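Local structure of CRP-like protein Clp (Xanthomonas campestris pv. campestris, 3IWZ) at residues D[57-62]-D[107-112]; D[63-68]-D[98-103]; D[82-87]-D[141-146]; D[170-175]-D[184-189]. The protein regulates transcription of virulence genes as a homodimer that binds DNA and apparently loses that ability on binding cyclic di-GMP. All coordinates share one frame; numbering follows the deposited sequence.

Contacts 1 and 2 lie within the cyclic nucleotide-binding domain; contact 3 joins its strand 85-86 to helix 130-157, and these three touch one another. Strands 54-58 and 63-68 follow one another through the corner at I59, so contact 1 holds one sheet of the beta-roll and contact 2 the other; their centres are 15 Å apart, and V58 CG2 packs on V63 CG2 at 4.1 Å. Both contacts and segment 82-87 fall within the region assigned to cyclic nucleotide binding. Contacts 2 and 3 also meet the second subunit. Contact 4, in the crp-type helix-turn-helix domain, has its centre about 21 Å from each of the other three centres, without touching them.

Contact 1. Residues D[57-62]-D[107-112]; sequences YVISGS and QCELAE
Segments 57-62 and 107-112 run antiparallel as neighbours in a sheet of the cyclic nucleotide-binding beta-roll, and a classic beta bulge interrupts their pairing. Y57 and A111 form a hydrogen-bonded pair, Y57 N to A111 O and A111 N to Y57 O both measuring 2.9 Å; V58 and L110 form the next, non-hydrogen-bonded pair. The register then slips by one residue, because I59 and S60 both face E109. E109 O consequently accepts two bonds, from I59 N at 2.9 Å and from S60 N at 3.2 Å, the latter in the carbonyl plane and on a lone pair. The return bond, E109 N to S60 O, is 2.8 Å long, but its donor stands 37° out of the plane of the S60 carbonyl. The chain turns a corner at I59, and after S60 has made its pair with E109 it runs on into strand 63-68 of the other sheet.

On one face V58 and L110 lie side by side, pointing the same way, and L110 CD2 reaches in to V58 CG2 at 3.9 Å. The bulge residue I59 crosses E109 at a slant: its CG2, anti to the backbone N, meets the carboxylate atom OE1, while CD1 at the end of the other branch packs on A111 CB. The E109 carboxylate has its charged partner in R36 of strand 35-39. Y57 carries its ring away from strand 108-114, toward I27, F30 and L31 of helix 24-32. Past the bulge, C108 SG, anti to its carbonyl carbon (chi1 -60°), lies 3.2 Å from S62 O.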
loop_
_atom_site.group_PDB
_atom_site.type_symbol
_atom_site.label_atom_id
_atom_site.label_comp_id
_atom_site.label_asym_id
_atom_site.label_seq_id
_atom_site.Cartn_x
_atom_site.Cartn_y
_atom_site.Cartn_z
ATOM N N TYR D 57 16.895 8.749 2.165
ATOM C CA TYR D 57 17.523 7.458 1.927
ATOM C C TYR D 57 18.134 7.061 3.270
ATOM O O TYR D 57 18.979 7.780 3.803
ATOM C CB TYR D 57 18.620 7.580 0.874
ATOM C CG TYR D 57 19.412 6.311 0.677
ATOM C CD1 TYR D 57 19.020 5.356 -0.259
ATOM C CD2 TYR D 57 20.546 6.057 1.437
ATOM C CE1 TYR D 57 19.742 4.178 -0.430
ATOM C CE2 TYR D 57 21.278 4.887 1.275
ATOM C CZ TYR D 57 20.871 3.953 0.341
ATOM O OH TYR D 57 21.598 2.800 0.182
ATOM N N VAL D 58 17.682 5.939 3.823
ATOM C CA VAL D 58 18.182 5.453 5.103
ATOM C C VAL D 58 19.577 4.855 4.950
ATOM O O VAL D 58 19.735 3.769 4.397
ATOM C CB VAL D 58 17.272 4.350 5.698
ATOM C CG1 VAL D 58 17.785 3.947 7.070
ATOM C CG2 VAL D 58 15.832 4.821 5.774
ATOM N N ILE D 59 20.583 5.569 5.446
ATOM C CA ILE D 59 21.957 5.094 5.367
ATOM C C ILE D 59 22.240 4.099 6.484
ATOM O O ILE D 59 22.886 3.068 6.274
ATOM C CB ILE D 59 22.961 6.266 5.451
ATOM C CG1 ILE D 59 22.929 7.061 4.139
ATOM C CG2 ILE D 59 24.367 5.729 5.728
ATOM C CD1 ILE D 59 23.957 8.169 4.038
ATOM N N SER D 60 21.756 4.416 7.676
ATOM C CA SER D 60 21.935 3.551 8.824
ATOM C C SER D 60 20.802 3.856 9.771
ATOM O O SER D 60 20.290 4.969 9.796
ATOM C CB SER D 60 23.267 3.829 9.529
ATOM O OG SER D 60 23.204 5.014 10.310
ATOM N N GLY D 61 20.412 2.864 10.547
ATOM C CA GLY D 61 19.339 3.078 11.487
ATOM C C GLY D 61 18.062 2.382 11.075
ATOM O O GLY D 61 17.972 1.726 10.036
ATOM N N SER D 62 17.060 2.535 11.922
ATOM C CA SER D 62 15.768 1.927 11.695
ATOM C C SER D 62 14.721 3.027 11.887
ATOM O O SER D 62 14.787 3.800 12.848
ATOM C CB SER D 62 15.570 0.785 12.702
ATOM O OG SER D 62 14.426 0.002 12.415
ATOM N N GLN D 107 18.927 5.371 16.550
ATOM C CA GLN D 107 19.679 6.526 16.080
ATOM C C GLN D 107 19.850 6.267 14.580
ATOM O O GLN D 107 20.128 5.140 14.178
ATOM C CB GLN D 107 21.036 6.587 16.786
ATOM C CG GLN D 107 21.788 7.896 16.620
ATOM C CD GLN D 107 22.744 8.160 17.778
ATOM O OE1 GLN D 107 23.956 8.271 17.585
ATOM N NE2 GLN D 107 22.196 8.259 18.991
ATOM N N CYS D 108 19.693 7.290 13.750
ATOM C CA CYS D 108 19.802 7.072 12.309
ATOM C C CYS D 108 20.615 8.081 11.528
ATOM O O CYS D 108 20.773 9.229 11.934
ATOM C CB CYS D 108 18.402 7.035 11.670
ATOM S SG CYS D 108 17.295 5.766 12.276
ATOM N N GLU D 109 21.108 7.630 10.381
ATOM C CA GLU D 109 21.846 8.480 9.463
ATOM C C GLU D 109 20.967 8.471 8.208
ATOM O O GLU D 109 20.731 7.418 7.621
ATOM C CB GLU D 109 23.223 7.893 9.135
ATOM C CG GLU D 109 24.329 8.939 9.135
ATOM C CD GLU D 109 25.374 8.716 8.061
ATOM O OE1 GLU D 109 25.941 7.601 7.995
ATOM O OE2 GLU D 109 25.634 9.664 7.289
ATOM N N LEU D 110 20.451 9.632 7.825
ATOM C CA LEU D 110 19.597 9.725 6.646
ATOM C C LEU D 110 20.150 10.747 5.672
ATOM O O LEU D 110 20.507 11.854 6.061
ATOM C CB LEU D 110 18.171 10.137 7.037
ATOM C CG LEU D 110 17.438 9.291 8.085
ATOM C CD1 LEU D 110 16.057 9.865 8.326
ATOM C CD2 LEU D 110 17.341 7.853 7.619
ATOM N N ALA D 111 20.225 10.369 4.404
ATOM C CA ALA D 111 20.709 11.267 3.375
ATOM C C ALA D 111 19.479 11.821 2.670
ATOM O O ALA D 111 18.677 11.058 2.139
ATOM C CB ALA D 111 21.587 10.511 2.387
ATOM N N GLU D 112 19.320 13.140 2.672
ATOM C CA GLU D 112 18.175 13.750 2.017
ATOM C C GLU D 112 18.555 14.549 0.773
ATOM O O GLU D 112 19.670 15.068 0.661
ATOM C CB GLU D 112 17.400 14.649 2.993
ATOM C CG GLU D 112 18.197 15.789 3.599
ATOM C CD GLU D 112 17.312 16.819 4.291
ATOM O OE1 GLU D 112 17.863 17.685 5.003
ATOM O OE2 GLU D 112 16.072 16.774 4.115
#

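Contact 2. Residues D[63-68]-D[98-103]; sequences VSIIAE and REVILR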
loop_
_atom_site.group_PDB
_atom_site.type_symbol
_atom_site.label_atom_id
_atom_site.label_comp_id
_atom_site.label_asym_id
_atom_site.label_seq_id
_atom_site.Cartn_x
_atom_site.Cartn_y
_atom_site.Cartn_z
ATOM N N VAL D 63 13.783 3.107 10.946
ATOM C CA VAL D 63 12.702 4.082 10.991
ATOM C C VAL D 63 11.365 3.368 10.846
ATOM O O VAL D 63 11.296 2.180 10.522
ATOM C CB VAL D 63 12.813 5.131 9.852
ATOM C CG1 VAL D 63 14.095 5.954 10.007
ATOM C CG2 VAL D 63 12.788 4.434 8.507
ATOM N N SER D 64 10.289 4.090 11.099
ATOM C CA SER D 64 8.978 3.501 10.971
ATOM C C SER D 64 8.109 4.494 10.216
ATOM O O SER D 64 8.325 5.701 10.307
ATOM C CB SER D 64 8.379 3.223 12.352
ATOM O OG SER D 64 8.074 4.433 13.026
ATOM N N ILE D 65 7.157 3.979 9.447
ATOM C CA ILE D 65 6.224 4.828 8.711
ATOM C C ILE D 65 4.902 4.626 9.436
ATOM O O ILE D 65 4.405 3.504 9.530
ATOM C CB ILE D 65 6.067 4.401 7.240
ATOM C CG1 ILE D 65 7.391 4.568 6.486
ATOM C CG2 ILE D 65 4.972 5.224 6.579
ATOM C CD1 ILE D 65 7.858 5.999 6.329
ATOM N N ILE D 66 4.344 5.710 9.957
ATOM C CA ILE D 66 3.105 5.635 10.706
ATOM C C ILE D 66 2.013 6.514 10.109
ATOM O O ILE D 66 2.282 7.611 9.622
ATOM C CB ILE D 66 3.346 6.059 12.180
ATOM C CG1 ILE D 66 4.666 5.462 12.679
ATOM C CG2 ILE D 66 2.191 5.579 13.063
ATOM C CD1 ILE D 66 4.936 5.683 14.164
ATOM N N ALA D 67 0.779 6.024 10.148
ATOM C CA ALA D 67 -0.368 6.771 9.636
ATOM C C ALA D 67 -1.203 7.198 10.834
ATOM O O ALA D 67 -1.301 6.465 11.820
ATOM C CB ALA D 67 -1.204 5.894 8.702
ATOM N N GLU D 68 -1.793 8.386 10.754
ATOM C CA GLU D 68 -2.612 8.902 11.838
ATOM C C GLU D 68 -4.081 8.961 11.450
ATOM O O GLU D 68 -4.419 9.010 10.269
ATOM C CB GLU D 68 -2.168 10.317 12.225
ATOM C CG GLU D 68 -0.869 10.409 12.990
ATOM C CD GLU D 68 -0.921 11.474 14.080
ATOM O OE1 GLU D 68 -1.380 12.600 13.783
ATOM O OE2 GLU D 68 -0.498 11.182 15.228
ATOM N N ARG D 98 3.022 15.977 3.515
ATOM C CA ARG D 98 3.255 14.571 3.832
ATOM C C ARG D 98 1.920 13.967 4.228
ATOM O O ARG D 98 1.010 14.681 4.647
ATOM C CB ARG D 98 4.207 14.431 5.023
ATOM C CG ARG D 98 5.604 14.991 4.828
ATOM C CD ARG D 98 6.376 14.267 3.764
ATOM N NE ARG D 98 7.735 14.776 3.681
ATOM C CZ ARG D 98 8.608 14.457 2.732
ATOM N NH1 ARG D 98 8.265 13.606 1.766
ATOM N NH2 ARG D 98 9.823 15.008 2.737
ATOM N N GLU D 99 1.803 12.650 4.112
ATOM C CA GLU D 99 0.569 11.978 4.484
ATOM C C GLU D 99 0.804 11.007 5.646
ATOM O O GLU D 99 -0.137 10.456 6.208
ATOM C CB GLU D 99 -0.012 11.225 3.282
ATOM C CG GLU D 99 -1.536 11.328 3.206
ATOM C CD GLU D 99 -1.987 12.729 2.863
ATOM O OE1 GLU D 99 -2.897 13.244 3.537
ATOM O OE2 GLU D 99 -1.429 13.318 1.916
ATOM N N VAL D 100 2.062 10.805 6.015
ATOM C CA VAL D 100 2.374 9.887 7.106
ATOM C C VAL D 100 3.503 10.416 7.982
ATOM O O VAL D 100 4.139 11.423 7.659
ATOM C CB VAL D 100 2.826 8.504 6.569
ATOM C CG1 VAL D 100 1.792 7.942 5.618
ATOM C CG2 VAL D 100 4.173 8.629 5.872
ATOM N N ILE D 101 3.745 9.703 9.077
ATOM C CA ILE D 101 4.811 10.012 10.022
ATOM C C ILE D 101 6.017 9.130 9.731
ATOM O O ILE D 101 5.872 7.923 9.524
ATOM C CB ILE D 101 4.431 9.684 11.479
ATOM C CG1 ILE D 101 3.169 10.430 11.902
ATOM C CG2 ILE D 101 5.589 10.050 12.394
ATOM C CD1 ILE D 101 2.765 10.152 13.358
ATOM N N LEU D 102 7.199 9.745 9.721
ATOM C CA LEU D 102 8.466 9.046 9.531
ATOM C C LEU D 102 9.166 9.196 10.883
ATOM O O LEU D 102 9.614 10.289 11.245
ATOM C CB LEU D 102 9.311 9.702 8.442
ATOM C CG LEU D 102 10.738 9.164 8.319
ATOM C CD1 LEU D 102 10.704 7.694 7.899
ATOM C CD2 LEU D 102 11.521 9.994 7.309
ATOM N N ARG D 103 9.257 8.098 11.621
ATOM C CA ARG D 103 9.835 8.110 12.959
ATOM C C ARG D 103 11.013 7.151 13.127
ATOM O O ARG D 103 10.908 5.960 12.828
ATOM C CB ARG D 103 8.709 7.782 13.947
ATOM C CG ARG D 103 9.093 7.473 15.376
ATOM C CD ARG D 103 7.836 7.081 16.158
ATOM N NE ARG D 103 6.866 8.178 16.217
ATOM C CZ ARG D 103 5.596 8.044 16.598
ATOM N NH1 ARG D 103 5.117 6.856 16.956
ATOM N NH2 ARG D 103 4.806 9.104 16.626
HETATM O O HOH W 1 -1.734 9.624 8.179
#
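I66 and R103 cross at an angle, the CD1 methyl of I66 lying over one face of the R103 guanidinium, 3.0 Å from NH1. The arginine leaves its strand with CG anti to the backbone N (chi1 169°) and bends at chi3, which carries the flat group back over the isoleucine. Its charge is met outside the two segments, by salt bridges to D44 and E74. On the same face I66 and I101 form a hydrogen-bonded pair, with I66 CB 3.8 Å from I101 CB. The side chain of E68 slants across that of I101, E68 CG lying 3.7 Å from I101 CD1.

The other face is aliphatic. I65 spreads its two branches over different partners: CG2 meets V100 CG2 at 3.6 Å, while CD1 meets L102 CD1, the methyl that also packs on V63 CB.

The backbones fix this register as antiparallel strands of the beta-roll, their axes at 157°. I101 N to I66 O is nearly straight, with an N-H...O angle of 177°. R103 O takes two donors from S64, N at 2.6 Å and OG at 3.2 Å, reaching it from opposite faces of its plane. Near the end of the pairing a water bridges the two segments, accepting from E68 N and donating to E99 O.

Strand 63-68 lies between strands 101-104 and 74-80, and strand 44-46 flanks 101-104 on its outer side. V63 and L102 face strand 54-58, touching V58 and Y56 respectively, while E99 makes a salt bridge to R150 of the second subunit.

Contact 3. Residues D[82-87]-D[141-146]; sequences SGEFVG and LSKRLL
R144 reaches from helix 130-157 to the chain at E84 and F85, and its guanidinium makes all the direct hydrogen bonds of the contact. Its CB points toward segment 82-87, and CG continues anti to the carbonyl carbon (chi1 -64°). After the bend at chi3, NE donates to a water at 2.9 Å, which in turn donates to E84 OE1 at 2.8 Å. CZ lies 3.3 Å from F85 O. NH1 does the main work: it donates to F85 O at 2.7 Å, with that oxygen only 2° out of the guanidinium plane, and to E84 OE1 at the same distance of 2.7 Å in a salt bridge. The second bond is less flat, OE1 lying 23° out of the guanidinium plane. NH2 adds a weak bond to F85 O.

The side chains of E84 and R144 slide past each other in opposite directions; OE1 takes both the direct and the water-mediated link. OE2 turns instead to K143 NZ at 3.6 Å, completing a three-residue salt-bridge network that probably helps neutralise the carboxylate.

The contact ties strand 85-86, at the edge of its sheet beside strand 54-58, to the long helix 130-157, which meets the second subunit. F80 makes a cation-pi contact with R144, F85 packs on I137 and Q140 of the helix, and L141 and S142 meet S142 and L141 of the second subunit.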
loop_
_atom_site.group_PDB
_atom_site.type_symbol
_atom_site.label_atom_id
_atom_site.label_comp_id
_atom_site.label_asym_id
_atom_site.label_seq_id
_atom_site.Cartn_x
_atom_site.Cartn_y
_atom_site.Cartn_z
ATOM N N SER D 82 18.595 0.113 6.425
ATOM C CA SER D 82 19.569 0.576 5.455
ATOM C C SER D 82 19.144 0.248 4.027
ATOM O O SER D 82 18.661 -0.848 3.751
ATOM C CB SER D 82 20.927 -0.067 5.753
ATOM O OG SER D 82 21.227 0.031 7.133
ATOM N N GLY D 83 19.333 1.213 3.132
ATOM C CA GLY D 83 18.983 1.029 1.735
ATOM C C GLY D 83 17.588 1.479 1.338
ATOM O O GLY D 83 17.277 1.565 0.153
ATOM N N GLU D 84 16.739 1.770 2.314
ATOM C CA GLU D 84 15.377 2.178 2.019
ATOM C C GLU D 84 15.193 3.655 1.685
ATOM O O GLU D 84 15.818 4.541 2.284
ATOM C CB GLU D 84 14.454 1.812 3.187
ATOM C CG GLU D 84 14.223 0.310 3.368
ATOM C CD GLU D 84 13.489 -0.310 2.198
ATOM O OE1 GLU D 84 12.406 0.195 1.838
ATOM O OE2 GLU D 84 13.991 -1.298 1.634
ATOM N N PHE D 85 14.340 3.898 0.694
ATOM C CA PHE D 85 13.986 5.247 0.278
ATOM C C PHE D 85 12.691 5.510 1.018
ATOM O O PHE D 85 11.766 4.711 0.940
ATOM C CB PHE D 85 13.730 5.307 -1.232
ATOM C CG PHE D 85 14.979 5.365 -2.059
ATOM C CD1 PHE D 85 15.648 6.560 -2.243
ATOM C CD2 PHE D 85 15.515 4.211 -2.610
ATOM C CE1 PHE D 85 16.832 6.606 -2.957
ATOM C CE2 PHE D 85 16.700 4.245 -3.326
ATOM C CZ PHE D 85 17.361 5.441 -3.500
ATOM N N VAL D 86 12.630 6.600 1.771
ATOM C CA VAL D 86 11.410 6.934 2.495
ATOM C C VAL D 86 11.043 8.379 2.175
ATOM O O VAL D 86 11.890 9.152 1.720
ATOM C CB VAL D 86 11.573 6.689 4.016
ATOM C CG1 VAL D 86 11.708 5.202 4.271
ATOM C CG2 VAL D 86 12.803 7.399 4.545
ATOM N N GLY D 87 9.775 8.725 2.378
ATOM C CA GLY D 87 9.307 10.064 2.050
ATOM C C GLY D 87 9.361 10.288 0.541
ATOM O O GLY D 87 9.554 11.408 0.053
ATOM N N LEU D 141 8.351 0.180 -3.299
ATOM C CA LEU D 141 6.942 0.536 -3.290
ATOM C C LEU D 141 6.127 -0.752 -3.370
ATOM O O LEU D 141 5.127 -0.901 -2.674
ATOM C CB LEU D 141 6.603 1.468 -4.467
ATOM C CG LEU D 141 7.017 2.951 -4.314
ATOM C CD1 LEU D 141 6.750 3.727 -5.600
ATOM C CD2 LEU D 141 6.245 3.582 -3.158
ATOM N N SER D 142 6.583 -1.699 -4.185
ATOM C CA SER D 142 5.861 -2.957 -4.338
ATOM C C SER D 142 5.812 -3.793 -3.064
ATOM O O SER D 142 4.793 -4.420 -2.769
ATOM C CB SER D 142 6.457 -3.780 -5.474
ATOM O OG SER D 142 6.204 -3.167 -6.724
ATOM N N LYS D 143 6.893 -3.797 -2.293
ATOM C CA LYS D 143 6.894 -4.582 -1.054
ATOM C C LYS D 143 5.947 -3.988 -0.019
ATOM O O LYS D 143 5.237 -4.713 0.676
ATOM C CB LYS D 143 8.306 -4.679 -0.467
ATOM C CG LYS D 143 9.257 -5.527 -1.282
ATOM C CD LYS D 143 10.685 -5.436 -0.750
ATOM C CE LYS D 143 11.226 -4.014 -0.896
ATOM N NZ LYS D 143 12.633 -3.917 -0.418
ATOM N N ARG D 144 5.935 -2.664 0.077
ATOM C CA ARG D 144 5.073 -1.972 1.037
ATOM C C ARG D 144 3.609 -2.115 0.674
ATOM O O ARG D 144 2.754 -2.247 1.554
ATOM C CB ARG D 144 5.443 -0.495 1.112
ATOM C CG ARG D 144 6.843 -0.263 1.651
ATOM C CD ARG D 144 7.313 1.166 1.433
ATOM N NE ARG D 144 8.764 1.191 1.257
ATOM C CZ ARG D 144 9.505 2.290 1.156
ATOM N NH1 ARG D 144 10.817 2.174 0.994
ATOM N NH2 ARG D 144 8.946 3.498 1.227
ATOM N N LEU D 145 3.329 -2.079 -0.625
ATOM C CA LEU D 145 1.969 -2.228 -1.114
ATOM C C LEU D 145 1.489 -3.621 -0.724
ATOM O O LEU D 145 0.392 -3.784 -0.183
ATOM C CB LEU D 145 1.909 -2.081 -2.652
ATOM C CG LEU D 145 0.516 -2.310 -3.267
ATOM C CD1 LEU D 145 -0.497 -1.440 -2.526
ATOM C CD2 LEU D 145 0.512 -1.982 -4.790
ATOM N N LEU D 146 2.318 -4.624 -1.003
ATOM C CA LEU D 146 1.962 -5.995 -0.683
ATOM C C LEU D 146 1.753 -6.116 0.830
ATOM O O LEU D 146 0.754 -6.675 1.278
ATOM C CB LEU D 146 3.062 -6.960 -1.166
ATOM C CG LEU D 146 2.962 -8.437 -0.757
ATOM C CD1 LEU D 146 1.674 -9.048 -1.300
ATOM C CD2 LEU D 146 4.176 -9.193 -1.282
HETATM O O HOH W 2 10.192 -1.290 1.083
#

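Contact 4. Residues D[170-175]-D[184-189]; sequences DLSKEP and TQLRVS
Helix 160-172 ends against strand 183-186 with no hydrogen bond between segments 170-175 and 184-189, the nearest CA pair, S172 and L186, standing 6.4 Å apart; the contact is side-chain packing within the crp-type helix-turn-helix domain. As the helix closes, E174 N bonds to L171 O at 2.7 Å.

L186 is the central side chain. Its CB points toward the helix, and CG, anti to the carbonyl carbon (chi1 -51°), sets both methyls against S172 and L171. CD1 is the nearer to the serine hydroxyl, approaching S172 OG at 3.0 Å and L171 CB at 3.9 Å, whereas CD2 rests against backbone, 3.4 Å from S172 CA and 3.5 Å from L171 O. The serine hydroxyl is not left to this apolar neighbour alone, since OG is hydrogen-bonded to L168 O, one turn earlier in the same helix; that bond holds the oxygen against the helix while the leucine methyl packs on it.

L171 and V188 reach toward each other tip to tip, L171 CD1 meeting V188 CG2 at 3.3 Å, tighter than usual carbon-carbon contact. V188 points its side chain toward the helix as L186 does, while R187 between them points away. T184 closes the other end, its CG2 4.3 Å from S172 CA.

Strand 183-186 lies between strands 178-179 and 223-227. S172 also touches L226 of strand 223-227, and beyond V188, S189 takes the N-cap position before helix 190-197, the first helix of the predicted helix-turn-helix motif.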
loop_
_atom_site.group_PDB
_atom_site.type_symbol
_atom_site.label_atom_id
_atom_site.label_comp_id
_atom_site.label_asym_id
_atom_site.label_seq_id
_atom_site.Cartn_x
_atom_site.Cartn_y
_atom_site.Cartn_z
ATOM N N ASP D 170 6.175 -12.421 13.560
ATOM C CA ASP D 170 6.885 -11.715 12.494
ATOM C C ASP D 170 8.155 -11.088 13.067
ATOM O O ASP D 170 9.197 -11.038 12.410
ATOM C CB ASP D 170 5.990 -10.626 11.889
ATOM C CG ASP D 170 6.567 -10.035 10.606
ATOM O OD1 ASP D 170 6.845 -10.809 9.662
ATOM O OD2 ASP D 170 6.741 -8.798 10.541
ATOM N N LEU D 171 8.066 -10.622 14.306
ATOM C CA LEU D 171 9.207 -10.000 14.961
ATOM C C LEU D 171 10.225 -11.034 15.417
ATOM O O LEU D 171 11.414 -10.742 15.506
ATOM C CB LEU D 171 8.732 -9.173 16.154
ATOM C CG LEU D 171 7.789 -8.036 15.762
ATOM C CD1 LEU D 171 7.137 -7.448 17.006
ATOM C CD2 LEU D 171 8.571 -6.983 14.980
ATOM N N SER D 172 9.756 -12.243 15.712
ATOM C CA SER D 172 10.653 -13.305 16.157
ATOM C C SER D 172 11.667 -13.575 15.066
ATOM O O SER D 172 12.752 -14.090 15.326
ATOM C CB SER D 172 9.877 -14.591 16.442
ATOM O OG SER D 172 9.028 -14.427 17.565
ATOM N N LYS D 173 11.296 -13.220 13.840
ATOM C CA LYS D 173 12.154 -13.419 12.684
ATOM C C LYS D 173 12.895 -12.128 12.368
ATOM O O LYS D 173 13.631 -12.037 11.382
ATOM C CB LYS D 173 11.318 -13.863 11.490
ATOM N N GLU D 174 12.689 -11.121 13.209
ATOM C CA GLU D 174 13.360 -9.843 13.012
ATOM C C GLU D 174 14.792 -10.001 13.509
ATOM O O GLU D 174 15.035 -10.625 14.550
ATOM C CB GLU D 174 12.644 -8.739 13.785
ATOM N N PRO D 175 15.765 -9.458 12.759
ATOM C CA PRO D 175 17.171 -9.559 13.156
ATOM C C PRO D 175 17.384 -9.160 14.617
ATOM O O PRO D 175 18.369 -9.553 15.241
ATOM C CB PRO D 175 17.866 -8.615 12.181
ATOM C CG PRO D 175 17.046 -8.783 10.937
ATOM C CD PRO D 175 15.632 -8.733 11.482
ATOM N N THR D 184 12.191 -16.852 22.347
ATOM C CA THR D 184 12.833 -15.713 21.713
ATOM C C THR D 184 12.458 -14.466 22.492
ATOM O O THR D 184 11.298 -14.285 22.865
ATOM C CB THR D 184 12.372 -15.540 20.251
ATOM O OG1 THR D 184 12.760 -16.688 19.488
ATOM C CG2 THR D 184 13.006 -14.304 19.635
ATOM N N GLN D 185 13.451 -13.616 22.744
ATOM C CA GLN D 185 13.240 -12.370 23.474
ATOM C C GLN D 185 13.024 -11.235 22.478
ATOM O O GLN D 185 13.970 -10.775 21.825
ATOM C CB GLN D 185 14.444 -12.059 24.374
ATOM C CG GLN D 185 14.399 -10.664 24.992
ATOM C CD GLN D 185 13.100 -10.403 25.731
ATOM O OE1 GLN D 185 12.932 -10.797 26.889
ATOM N NE2 GLN D 185 12.163 -9.749 25.053
ATOM N N LEU D 186 11.772 -10.792 22.368
ATOM C CA LEU D 186 11.409 -9.726 21.441
ATOM C C LEU D 186 11.015 -8.458 22.183
ATOM O O LEU D 186 9.963 -8.399 22.825
ATOM C CB LEU D 186 10.248 -10.178 20.549
ATOM C CG LEU D 186 10.380 -11.526 19.830
ATOM C CD1 LEU D 186 9.112 -11.805 19.036
ATOM C CD2 LEU D 186 11.583 -11.510 18.908
ATOM N N ARG D 187 11.860 -7.439 22.077
ATOM C CA ARG D 187 11.610 -6.168 22.741
ATOM C C ARG D 187 10.616 -5.293 21.984
ATOM O O ARG D 187 10.988 -4.585 21.046
ATOM C CB ARG D 187 12.930 -5.409 22.927
ATOM C CG ARG D 187 12.798 -4.094 23.676
ATOM C CD ARG D 187 14.162 -3.598 24.150
ATOM N NE ARG D 187 15.140 -3.540 23.064
ATOM C CZ ARG D 187 15.099 -2.672 22.057
ATOM N NH1 ARG D 187 14.126 -1.771 21.986
ATOM N NH2 ARG D 187 16.033 -2.708 21.117
ATOM N N VAL D 188 9.353 -5.350 22.401
ATOM C CA VAL D 188 8.299 -4.545 21.795
ATOM C C VAL D 188 7.371 -4.002 22.881
ATOM O O VAL D 188 6.685 -4.763 23.564
ATOM C CB VAL D 188 7.451 -5.362 20.785
ATOM C CG1 VAL D 188 6.324 -4.499 20.238
ATOM C CG2 VAL D 188 8.324 -5.848 19.640
ATOM N N SER D 189 7.364 -2.682 23.036
ATOM C CA SER D 189 6.528 -2.023 24.029
ATOM C C SER D 189 5.042 -2.249 23.761
ATOM O O SER D 189 4.628 -2.454 22.617
ATOM C CB SER D 189 6.839 -0.523 24.047
ATOM O OG SER D 189 7.001 -0.022 22.730
#